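Local coordinates for protein farnesyl pyrophosphate synthase (Pseudomonas aeruginosa, PDB 3ZOU) that probably joins isopentenyl diphosphate to geranyl diphosphate, which it binds alongside magnesium, to make the fifteen-carbon farnesyl diphosphate, at residues L269-L274 / L287-V292. Numbering follows the deposited sequence.
Sequences LALAAL and LARYIV. With 6H6 (3-(2-oxo-1,3-benzoxazol-3(2H)-yl)propanoic acid), chain G.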
loop_
_atom_site.group_PDB
_atom_site.type_symbol
_atom_site.label_atom_id
_atom_site.label_comp_id
_atom_site.label_asym_id
_atom_site.label_seq_id
_atom_site.Cartn_x
_atom_site.Cartn_y
_atom_site.Cartn_z
ATOM N N LEU A 269 -8.537 16.203 27.787
ATOM C CA LEU A 269 -7.190 16.225 27.300
ATOM C C LEU A 269 -7.127 16.692 25.867
ATOM O O LEU A 269 -6.254 17.436 25.528
ATOM C CB LEU A 269 -6.580 14.807 27.419
ATOM C CG LEU A 269 -6.271 14.318 28.807
ATOM C CD1 LEU A 269 -5.909 12.824 28.820
ATOM C CD2 LEU A 269 -5.196 15.165 29.447
ATOM N N ALA A 270 -8.125 16.281 25.058
ATOM C CA ALA A 270 -8.184 16.723 23.655
ATOM C C ALA A 270 -8.356 18.238 23.575
ATOM O O ALA A 270 -7.713 18.921 22.811
ATOM C CB ALA A 270 -9.287 16.024 22.919
ATOM N N LEU A 271 -9.275 18.753 24.403
ATOM C CA LEU A 271 -9.562 20.227 24.382
ATOM C C LEU A 271 -8.345 21.000 24.875
ATOM O O LEU A 271 -7.990 22.000 24.307
ATOM C CB LEU A 271 -10.776 20.521 25.248
ATOM C CG LEU A 271 -12.094 19.975 24.672
ATOM C CD1 LEU A 271 -13.226 20.149 25.684
ATOM C CD2 LEU A 271 -12.477 20.500 23.314
ATOM N N ALA A 272 -7.692 20.492 25.884
ATOM C CA ALA A 272 -6.492 21.158 26.445
ATOM C C ALA A 272 -5.361 21.212 25.426
ATOM O O ALA A 272 -4.640 22.158 25.342
ATOM C CB ALA A 272 -6.006 20.438 27.651
ATOM N N ALA A 273 -5.242 20.145 24.605
ATOM C CA ALA A 273 -4.235 20.160 23.574
ATOM C C ALA A 273 -4.456 21.267 22.575
ATOM O O ALA A 273 -3.500 21.708 21.967
ATOM C CB ALA A 273 -4.246 18.847 22.831
ATOM N N LEU A 274 -5.693 21.753 22.408
ATOM C CA LEU A 274 -5.976 22.824 21.513
ATOM C C LEU A 274 -6.062 24.229 22.178
ATOM O O LEU A 274 -6.493 25.154 21.544
ATOM C CB LEU A 274 -7.279 22.535 20.788
ATOM C CG LEU A 274 -7.353 21.223 20.042
ATOM C CD1 LEU A 274 -8.764 21.107 19.428
ATOM C CD2 LEU A 274 -6.285 21.261 18.997
ATOM N N LEU A 287 -15.928 18.211 17.718
ATOM C CA LEU A 287 -15.825 16.777 17.527
ATOM C C LEU A 287 -15.461 16.064 18.823
ATOM O O LEU A 287 -16.078 15.077 19.123
ATOM C CB LEU A 287 -14.772 16.454 16.435
ATOM C CG LEU A 287 -14.613 14.945 16.219
ATOM C CD1 LEU A 287 -15.829 14.352 15.556
ATOM C CD2 LEU A 287 -13.394 14.789 15.320
ATOM N N ALA A 288 -14.522 16.583 19.548
ATOM C CA ALA A 288 -14.169 16.004 20.846
ATOM C C ALA A 288 -15.338 15.880 21.792
ATOM O O ALA A 288 -15.524 14.844 22.448
ATOM C CB ALA A 288 -13.004 16.695 21.478
ATOM N N ARG A 289 -16.140 16.960 21.844
ATOM C CA ARG A 289 -17.353 16.874 22.665
ATOM C C ARG A 289 -18.359 15.917 22.124
ATOM O O ARG A 289 -19.000 15.134 22.877
ATOM C CB ARG A 289 -17.917 18.290 22.809
ATOM C CG ARG A 289 -16.941 19.225 23.491
ATOM C CD ARG A 289 -17.600 20.520 23.971
ATOM N NE ARG A 289 -16.603 21.448 24.433
ATOM C CZ ARG A 289 -16.151 22.474 23.716
ATOM N NH1 ARG A 289 -16.578 22.679 22.485
ATOM N NH2 ARG A 289 -15.248 23.278 24.236
ATOM N N TYR A 290 -18.601 15.937 20.827
ATOM C CA TYR A 290 -19.567 15.042 20.202
ATOM C C TYR A 290 -19.296 13.563 20.542
ATOM O O TYR A 290 -20.213 12.801 20.827
ATOM C CB TYR A 290 -19.546 15.203 18.683
ATOM C CG TYR A 290 -20.310 14.137 17.979
ATOM C CD1 TYR A 290 -21.699 14.201 17.861
ATOM C CD2 TYR A 290 -19.633 13.046 17.405
ATOM C CE1 TYR A 290 -22.418 13.185 17.236
ATOM C CE2 TYR A 290 -20.347 12.034 16.816
ATOM C CZ TYR A 290 -21.741 12.115 16.755
ATOM O OH TYR A 290 -22.443 11.086 16.106
ATOM N N ILE A 291 -18.003 13.210 20.509
ATOM C CA ILE A 291 -17.618 11.813 20.682
ATOM C C ILE A 291 -18.093 11.255 22.038
ATOM O O ILE A 291 -18.622 10.152 22.105
ATOM C CB ILE A 291 -16.094 11.644 20.548
ATOM C CG1 ILE A 291 -15.658 11.787 19.089
ATOM C CG2 ILE A 291 -15.638 10.301 21.058
ATOM C CD1 ILE A 291 -14.210 12.076 18.939
ATOM N N VAL A 292 -17.999 12.066 23.071
ATOM C CA VAL A 292 -18.400 11.589 24.373
ATOM C C VAL A 292 -19.849 11.920 24.735
ATOM O O VAL A 292 -20.385 11.374 25.695
ATOM C CB VAL A 292 -17.432 12.062 25.478
ATOM C CG1 VAL A 292 -16.038 11.585 25.152
ATOM C CG2 VAL A 292 -17.446 13.596 25.698
HETATM O O 6H6 G . -25.880 10.983 12.059
HETATM N N1 6H6 G . -22.508 12.958 13.516
HETATM O O1 6H6 G . -23.510 14.927 14.151
HETATM C C2 6H6 G . -22.506 14.231 13.899
HETATM O O2 6H6 G . -21.223 14.666 13.960
HETATM C C3 6H6 G . -20.432 13.627 13.645
HETATM C C4 6H6 G . -19.055 13.557 13.585
HETATM C C5 6H6 G . -18.519 12.332 13.201
HETATM C C6 6H6 G . -19.343 11.250 12.906
HETATM C C7 6H6 G . -20.719 11.312 12.953
HETATM C C8 6H6 G . -21.256 12.529 13.346
HETATM C C9 6H6 G . -23.710 12.169 13.280
HETATM C C10 6H6 G . -24.135 12.580 11.852
HETATM C C11 6H6 G . -25.194 11.653 11.258
HETATM O OXT 6H6 G . -25.322 11.675 10.011
#
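Ala270 and Ala288 meet methyl to methyl, CB to CB at 4.0 Å, where the backbones come closest (CA of Ala270 to CA of Ala288, 6.7 Å). Beside them the isobutyl end of Leu271 lies across the Arg289 side chain at roughly a right angle. Its CD1 approaches Arg289 NE at 3.8 Å, while CD2 sits over one guanidinium face, 4.0 Å above the plane and displaced toward the rim; CD2 also reaches Ala288 CB at 4.3 Å. With CG anti to the carbonyl carbon (chi1 -61°) and the chain extended from CG to NE, the end of Arg289 comes nearer Leu271 than its CB does. The axes of 269-273 and 287-292 run antiparallel (178°), 10.1 Å apart, on consecutive helices 256-273 and 282-293 of the all-helical polyprenyl synthetase fold. Tyr211 and Ile215 of helix 202-227 cover Ala270 further. Helix 282-293 also lends Leu287 and Tyr290 to the 6H6 pocket, distinct from the geranyl diphosphate site: O2 of 6H6 lies 3.7 Å above the Tyr290 ring centre, and Tyr290 OH is 3.2 Å from 6H6 N1. The alanine and leucine methyls thus make an apolar seam, edged by methyls packed on the guanidinium of exposed Arg289, which also touches Arg267.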